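Local coordinates for probable uracil-DNA glycosylase (Acanthamoeba polyphaga mimivirus, PDB 5X55), which is a probable uracil-DNA glycosylase, a viral member of the uracil-DNA glycosylase superfamily built round a parallel four-stranded sheet, at residues L127-R131 with P132-D136; L170-N173 with T174-V177. One frame throughout, in Å; residues are numbered along the deposited sequence.

Each contact is local, closing a turn of a few residues, and the two follow in series: contact 1 is complete before contact 2 begins. Coming from the N terminus, the chain leaves helix 114-117, and contact 1 turns it into helix 135-142. Helix 146-159 and strand 164-165 come next, and contact 2 then starts the short helix 173-177, ahead of strand 185-189 of the parallel sheet. With centres about 9 Å apart, they meet mainly through Asn176: its OD1 probably accepts a hydrogen bond from Phe130 N (2.7 Å), and its backbone O probably takes one from Arg131 NE (2.8 Å). The helix of contact 2 thereby holds the loop of contact 1.

Contact 1: residues L127-R131 with P132-D136; sequences LLLFR and PEWFD
Leu129 and Arg131 reach forward along the chain to the aromatic pair Trp134 and Phe135, round the turn that leads into helix 135-142. Leu129 carries CG anti to its backbone N (chi1 -175°), which sends the branched end toward the turn. There it crosses the Trp134 side chain at about a right angle, CD2 lying 3.8 Å from Trp134 CB. The same methyl is 4.0 Å from Phe135 CD1, but this time the two side chains slide past each other in opposite directions. Leucine's forked end lets one methyl fill the corner between Trp134 CB and the Phe135 ring.

Phe135 turns an edge to the backbone of Leu129: its CE1 lies 3.4 Å from Leu129 O, with the oxygen in the plane of the ring. One face of that ring rests on Pro132 CA. Proline suits the approach to the helix, its restricted phi being close to helical and the lack of an N-H costing little there. The turn is closed by Trp134 N donating to Arg131 O, 3.1 Å away and nearly straight at 167°.

Arg131 bends at chi2 and chi3, and its aliphatic part does the touching here. CG meets the edge of the indole, 3.9 Å from Trp134 CD1. Glu133 OE1, 3.1 Å from Arg131 CD, lies against the CG and CD carbons without a hydrogen-bond partner in the model. Arg131 NH1 and Glu133 OE2 are 4.5 Å apart, beyond a salt bridge, and probably attract only weakly; the guanidinium's polar partner is Asn176 O.

Trp134, buried like Leu129, donates through NE1 to Leu178 O and packs on Met175 of helix 173-177 and on Leu279 and Leu283 of helix 273-286. The turn thus joins the start of helix 135-142 to both of these helices.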
ATOM      1  N   LEU A 127       9.252  -8.395  14.843  1.00 23.02           N
ATOM      2  CA  LEU A 127       9.803  -7.236  15.541  1.00 24.42           C
ATOM      3  C   LEU A 127       9.576  -5.926  14.806  1.00 25.23           C
ATOM      4  O   LEU A 127       9.801  -4.865  15.392  1.00 23.01           O
ATOM      5  CB  LEU A 127      11.301  -7.407  15.772  1.00 22.25           C
ATOM      6  CG  LEU A 127      11.700  -8.606  16.621  1.00 23.70           C
ATOM      7  CD1 LEU A 127      13.206  -8.582  16.827  1.00 26.40           C
ATOM      8  CD2 LEU A 127      10.961  -8.554  17.945  1.00 27.20           C
ATOM      9  N   LEU A 128       9.150  -5.972  13.550  1.00 25.77           N
ATOM     10  CA  LEU A 128       8.850  -4.783  12.772  1.00 22.97           C
ATOM     11  C   LEU A 128       7.386  -4.369  12.870  1.00 24.20           C
ATOM     12  O   LEU A 128       6.984  -3.381  12.247  1.00 24.21           O
ATOM     13  CB  LEU A 128       9.240  -5.030  11.313  1.00 19.16           C
ATOM     14  CG  LEU A 128      10.698  -5.472  11.222  1.00 21.21           C
ATOM     15  CD1 LEU A 128      11.071  -5.768   9.790  1.00 20.50           C
ATOM     16  CD2 LEU A 128      11.603  -4.397  11.833  1.00 16.70           C
ATOM     17  N   LEU A 129       6.593  -5.085  13.653  1.00 25.63           N
ATOM     18  CA  LEU A 129       5.167  -4.821  13.810  1.00 27.35           C
ATOM     19  C   LEU A 129       4.917  -4.275  15.216  1.00 26.16           C
ATOM     20  O   LEU A 129       4.897  -5.036  16.185  1.00 30.00           O
ATOM     21  CB  LEU A 129       4.391  -6.102  13.553  1.00 27.42           C
ATOM     22  CG  LEU A 129       2.878  -5.986  13.552  1.00 32.32           C
ATOM     23  CD1 LEU A 129       2.420  -5.093  12.406  1.00 23.31           C
ATOM     24  CD2 LEU A 129       2.327  -7.388  13.447  1.00 25.36           C
ATOM     25  N   PHE A 130       4.703  -2.958  15.321  1.00 29.32           N
ATOM     26  CA  PHE A 130       4.570  -2.258  16.603  1.00 31.40           C
ATOM     27  C   PHE A 130       3.124  -2.081  17.068  1.00 36.53           C
ATOM     28  O   PHE A 130       2.901  -1.483  18.129  1.00 35.65           O
ATOM     29  CB  PHE A 130       5.231  -0.873  16.522  1.00 27.52           C
ATOM     30  CG  PHE A 130       6.538  -0.860  15.764  1.00 31.82           C
ATOM     31  CD1 PHE A 130       7.515  -1.841  15.993  1.00 32.93           C
ATOM     32  CD2 PHE A 130       6.787   0.114  14.803  1.00 30.73           C
ATOM     33  CE1 PHE A 130       8.736  -1.835  15.295  1.00 28.67           C
ATOM     34  CE2 PHE A 130       8.005   0.126  14.083  1.00 34.71           C
ATOM     35  CZ  PHE A 130       8.982  -0.853  14.332  1.00 32.94           C
ATOM     36  N   ARG A 131       2.137  -2.556  16.305  1.00 31.53           N
ATOM     37  CA  ARG A 131       0.736  -2.307  16.636  1.00 31.41           C
ATOM     38  C   ARG A 131       0.087  -3.604  17.113  1.00 32.80           C
ATOM     39  O   ARG A 131      -0.113  -4.525  16.305  1.00 28.92           O
ATOM     40  CB  ARG A 131      -0.007  -1.729  15.425  1.00 26.73           C
ATOM     41  CG  ARG A 131      -1.480  -1.414  15.635  1.00 30.21           C
ATOM     42  CD  ARG A 131      -1.725  -0.188  16.547  1.00 31.66           C
ATOM     43  NE  ARG A 131      -1.323   1.066  15.923  1.00 31.86           N
ATOM     44  CZ  ARG A 131      -1.578   2.270  16.437  1.00 40.63           C
ATOM     45  NH1 ARG A 131      -2.248   2.368  17.575  1.00 36.51           N
ATOM     46  NH2 ARG A 131      -1.168   3.378  15.817  1.00 33.12           N
ATOM     47  N   PRO A 132      -0.274  -3.706  18.404  1.00 35.77           N
ATOM     48  CA  PRO A 132      -0.708  -5.001  18.969  1.00 26.09           C
ATOM     49  C   PRO A 132      -1.962  -5.588  18.340  1.00 26.73           C
ATOM     50  O   PRO A 132      -2.110  -6.823  18.320  1.00 28.27           O
ATOM     51  CB  PRO A 132      -0.947  -4.671  20.451  1.00 25.10           C
ATOM     52  CG  PRO A 132      -0.187  -3.434  20.713  1.00 22.55           C
ATOM     53  CD  PRO A 132      -0.167  -2.654  19.431  1.00 28.95           C
ATOM     54  N   GLU A 133      -2.877  -4.754  17.839  1.00 25.28           N
ATOM     55  CA  GLU A 133      -4.088  -5.268  17.196  1.00 30.95           C
ATOM     56  C   GLU A 133      -3.811  -6.157  15.980  1.00 28.96           C
ATOM     57  O   GLU A 133      -4.744  -6.800  15.492  1.00 31.57           O
ATOM     58  CB  GLU A 133      -5.000  -4.112  16.765  1.00 30.38           C
ATOM     59  CG  GLU A 133      -5.496  -3.207  17.908  1.00 33.15           C
ATOM     60  CD  GLU A 133      -4.504  -2.113  18.306  1.00 33.53           C
ATOM     61  OE1 GLU A 133      -3.283  -2.323  18.165  1.00 33.84           O
ATOM     62  OE2 GLU A 133      -4.950  -1.031  18.759  1.00 43.28           O
ATOM     63  N   TRP A 134      -2.574  -6.212  15.474  1.00 22.67           N
ATOM     64  CA  TRP A 134      -2.244  -7.085  14.357  1.00 25.35           C
ATOM     65  C   TRP A 134      -1.608  -8.398  14.796  1.00 29.69           C
ATOM     66  O   TRP A 134      -1.422  -9.287  13.953  1.00 26.46           O
ATOM     67  CB  TRP A 134      -1.303  -6.373  13.372  1.00 20.53           C
ATOM     68  CG  TRP A 134      -1.974  -5.326  12.503  1.00 23.23           C
ATOM     69  CD1 TRP A 134      -1.951  -3.969  12.680  1.00 21.59           C
ATOM     70  CD2 TRP A 134      -2.753  -5.561  11.311  1.00 22.00           C
ATOM     71  NE1 TRP A 134      -2.668  -3.347  11.675  1.00 25.13           N
ATOM     72  CE2 TRP A 134      -3.170  -4.302  10.827  1.00 22.15           C
ATOM     73  CE3 TRP A 134      -3.142  -6.711  10.616  1.00 23.13           C
ATOM     74  CZ2 TRP A 134      -3.963  -4.166   9.685  1.00 23.25           C
ATOM     75  CZ3 TRP A 134      -3.925  -6.572   9.460  1.00 22.06           C
ATOM     76  CH2 TRP A 134      -4.324  -5.311   9.009  1.00 19.46           C
ATOM     77  N   PHE A 135      -1.280  -8.546  16.089  1.00 30.47           N
ATOM     78  CA  PHE A 135      -0.539  -9.729  16.524  1.00 30.03           C
ATOM     79  C   PHE A 135      -1.318 -11.006  16.223  1.00 29.14           C
ATOM     80  O   PHE A 135      -0.735 -12.011  15.800  1.00 31.17           O
ATOM     81  CB  PHE A 135      -0.188  -9.626  18.016  1.00 32.40           C
ATOM     82  CG  PHE A 135       0.873  -8.570  18.338  1.00 36.75           C
ATOM     83  CD1 PHE A 135       1.561  -7.906  17.321  1.00 31.33           C
ATOM     84  CD2 PHE A 135       1.185  -8.250  19.665  1.00 35.90           C
ATOM     85  CE1 PHE A 135       2.528  -6.933  17.615  1.00 32.09           C
ATOM     86  CE2 PHE A 135       2.152  -7.280  19.973  1.00 29.15           C
ATOM     87  CZ  PHE A 135       2.826  -6.618  18.949  1.00 28.35           C
ATOM     88  N   ASP A 136      -2.644 -10.967  16.375  1.00 31.51           N
ATOM     89  CA  ASP A 136      -3.455 -12.134  16.048  1.00 28.47           C
ATOM     90  C   ASP A 136      -3.278 -12.517  14.588  1.00 30.37           C
ATOM     91  O   ASP A 136      -2.970 -13.677  14.274  1.00 30.04           O
ATOM     92  CB  ASP A 136      -4.928 -11.877  16.381  1.00 32.80           C
ATOM     93  CG  ASP A 136      -5.215 -12.019  17.883  1.00 51.26           C
ATOM     94  OD1 ASP A 136      -4.260 -11.887  18.685  1.00 51.46           O
ATOM     95  OD2 ASP A 136      -6.382 -12.264  18.269  1.00 59.28           O
TER

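Contact 2: residues L170-N173 with T174-V177; sequences LLFN and TMNV
Phe172 and Met175 lie side by side and point the same way, one at the N-cap position of helix 173-177 and the other in its first turn. Met175 can be followed outward. Its CB passes 3.5 Å from Phe172 O; CG, anti to the carbonyl carbon (chi1 -65°), carries the chain on alongside the phenylalanine. SD comes to 4.0 Å from Phe172 CD1 in a Met-aromatic contact, 4.9 Å from the ring centroid and oblique to it. A flexible thioether suits this slot, for the side chain also has to pack on Trp134 and Phe252.

In the backbone, Asn176 N donates to Phe172 O (2.9 Å) and Val177 N to Asn173 O, the first regular bonds of the helix. A water bridges the two asparagines, donating to Asn173 OD1 and accepting from Asn176 ND2. The amides have further partners: Asn173 ND2 donates to Met205 O and Tyr101 O, whereas Asn176 ND2 has Leu128 O as its second partner, next to the OD1 bond with Phe130.

Asparagine, with an acceptor and a donor on one flat group, can thus satisfy backbone and water together, which probably fixes the rotation of both amides.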
ATOM      1  N   LEU A 170      10.060   0.916   8.557  1.00 21.06           N
ATOM      2  CA  LEU A 170       8.946   1.382   7.739  1.00 22.92           C
ATOM      3  C   LEU A 170       8.217   0.256   7.013  1.00 19.94           C
ATOM      4  O   LEU A 170       7.198   0.518   6.364  1.00 21.15           O
ATOM      5  CB  LEU A 170       9.437   2.401   6.719  1.00 18.75           C
ATOM      6  CG  LEU A 170      10.170   3.585   7.319  1.00 22.11           C
ATOM      7  CD1 LEU A 170      10.650   4.499   6.199  1.00 18.69           C
ATOM      8  CD2 LEU A 170       9.222   4.309   8.255  1.00 24.39           C
ATOM      9  N   LEU A 171       8.710  -0.979   7.114  1.00 17.57           N
ATOM     10  CA  LEU A 171       8.182  -2.088   6.322  1.00 16.85           C
ATOM     11  C   LEU A 171       6.669  -2.242   6.468  1.00 18.13           C
ATOM     12  O   LEU A 171       5.947  -2.460   5.485  1.00 15.88           O
ATOM     13  CB  LEU A 171       8.879  -3.383   6.741  1.00 17.27           C
ATOM     14  CG  LEU A 171       8.355  -4.625   6.022  1.00 19.78           C
ATOM     15  CD1 LEU A 171       8.646  -4.493   4.537  1.00 14.84           C
ATOM     16  CD2 LEU A 171       8.970  -5.886   6.601  1.00 15.13           C
ATOM     17  N   PHE A 172       6.174  -2.169   7.697  1.00 19.24           N
ATOM     18  CA  PHE A 172       4.765  -2.396   7.981  1.00 21.64           C
ATOM     19  C   PHE A 172       4.073  -1.095   8.390  1.00 20.97           C
ATOM     20  O   PHE A 172       3.147  -1.103   9.206  1.00 21.47           O
ATOM     21  CB  PHE A 172       4.609  -3.462   9.066  1.00 19.35           C
ATOM     22  CG  PHE A 172       5.010  -4.856   8.640  1.00 18.07           C
ATOM     23  CD1 PHE A 172       4.594  -5.384   7.426  1.00 20.71           C
ATOM     24  CD2 PHE A 172       5.796  -5.652   9.478  1.00 18.97           C
ATOM     25  CE1 PHE A 172       4.961  -6.694   7.037  1.00 18.93           C
ATOM     26  CE2 PHE A 172       6.170  -6.949   9.107  1.00 20.18           C
ATOM     27  CZ  PHE A 172       5.738  -7.474   7.875  1.00 22.43           C
ATOM     28  N   ASN A 173       4.528   0.019   7.811  1.00 18.15           N
ATOM     29  CA  ASN A 173       4.126   1.365   8.224  1.00 21.68           C
ATOM     30  C   ASN A 173       2.611   1.531   8.295  1.00 21.04           C
ATOM     31  O   ASN A 173       2.071   2.026   9.298  1.00 20.90           O
ATOM     32  CB  ASN A 173       4.719   2.378   7.244  1.00 20.44           C
ATOM     33  CG  ASN A 173       5.119   3.666   7.908  1.00 24.88           C
ATOM     34  OD1 ASN A 173       5.088   3.795   9.134  1.00 26.13           O
ATOM     35  ND2 ASN A 173       5.527   4.630   7.100  1.00 22.98           N
ATOM     36  N   THR A 174       1.908   1.160   7.224  1.00 21.11           N
ATOM     37  CA  THR A 174       0.461   1.359   7.203  1.00 20.62           C
ATOM     38  C   THR A 174      -0.229   0.552   8.293  1.00 17.43           C
ATOM     39  O   THR A 174      -1.191   1.027   8.907  1.00 22.93           O
ATOM     40  CB  THR A 174      -0.106   1.007   5.833  1.00 22.37           C
ATOM     41  OG1 THR A 174       0.617   1.735   4.835  1.00 25.81           O
ATOM     42  CG2 THR A 174      -1.565   1.427   5.759  1.00 20.85           C
ATOM     43  N   MET A 175       0.256  -0.662   8.563  1.00 17.41           N
ATOM     44  CA  MET A 175      -0.314  -1.473   9.643  1.00 20.65           C
ATOM     45  C   MET A 175       0.025  -0.902  11.009  1.00 19.44           C
ATOM     46  O   MET A 175      -0.769  -1.023  11.946  1.00 20.28           O
ATOM     47  CB  MET A 175       0.182  -2.925   9.547  1.00 18.07           C
ATOM     48  CG  MET A 175      -0.313  -3.637   8.268  1.00 22.12           C
ATOM     49  SD  MET A 175       0.650  -5.062   7.730  1.00 27.53           S
ATOM     50  CE  MET A 175       0.265  -6.229   9.038  1.00 23.58           C
ATOM     51  N   ASN A 176       1.197  -0.288  11.148  1.00 19.05           N
ATOM     52  CA  ASN A 176       1.541   0.311  12.428  1.00 22.78           C
ATOM     53  C   ASN A 176       0.720   1.564  12.688  1.00 23.33           C
ATOM     54  O   ASN A 176       0.450   1.889  13.850  1.00 26.52           O
ATOM     55  CB  ASN A 176       3.044   0.589  12.485  1.00 19.03           C
ATOM     56  CG  ASN A 176       3.852  -0.699  12.637  1.00 25.48           C
ATOM     57  OD1 ASN A 176       3.427  -1.607  13.351  1.00 25.05           O
ATOM     58  ND2 ASN A 176       4.995  -0.795  11.951  1.00 20.02           N
ATOM     59  N   VAL A 177       0.291   2.264  11.635  1.00 21.72           N
ATOM     60  CA  VAL A 177      -0.640   3.368  11.852  1.00 27.85           C
ATOM     61  C   VAL A 177      -2.049   2.846  12.120  1.00 24.70           C
ATOM     62  O   VAL A 177      -2.730   3.335  13.016  1.00 26.41           O
ATOM     63  CB  VAL A 177      -0.637   4.348  10.665  1.00 27.14           C
ATOM     64  CG1 VAL A 177      -1.713   5.401  10.883  1.00 25.82           C
ATOM     65  CG2 VAL A 177       0.707   5.005  10.500  1.00 29.17           C
TER
HETATM   66  O   HOH W   1       6.431   1.691  10.735  1.00 28.88           O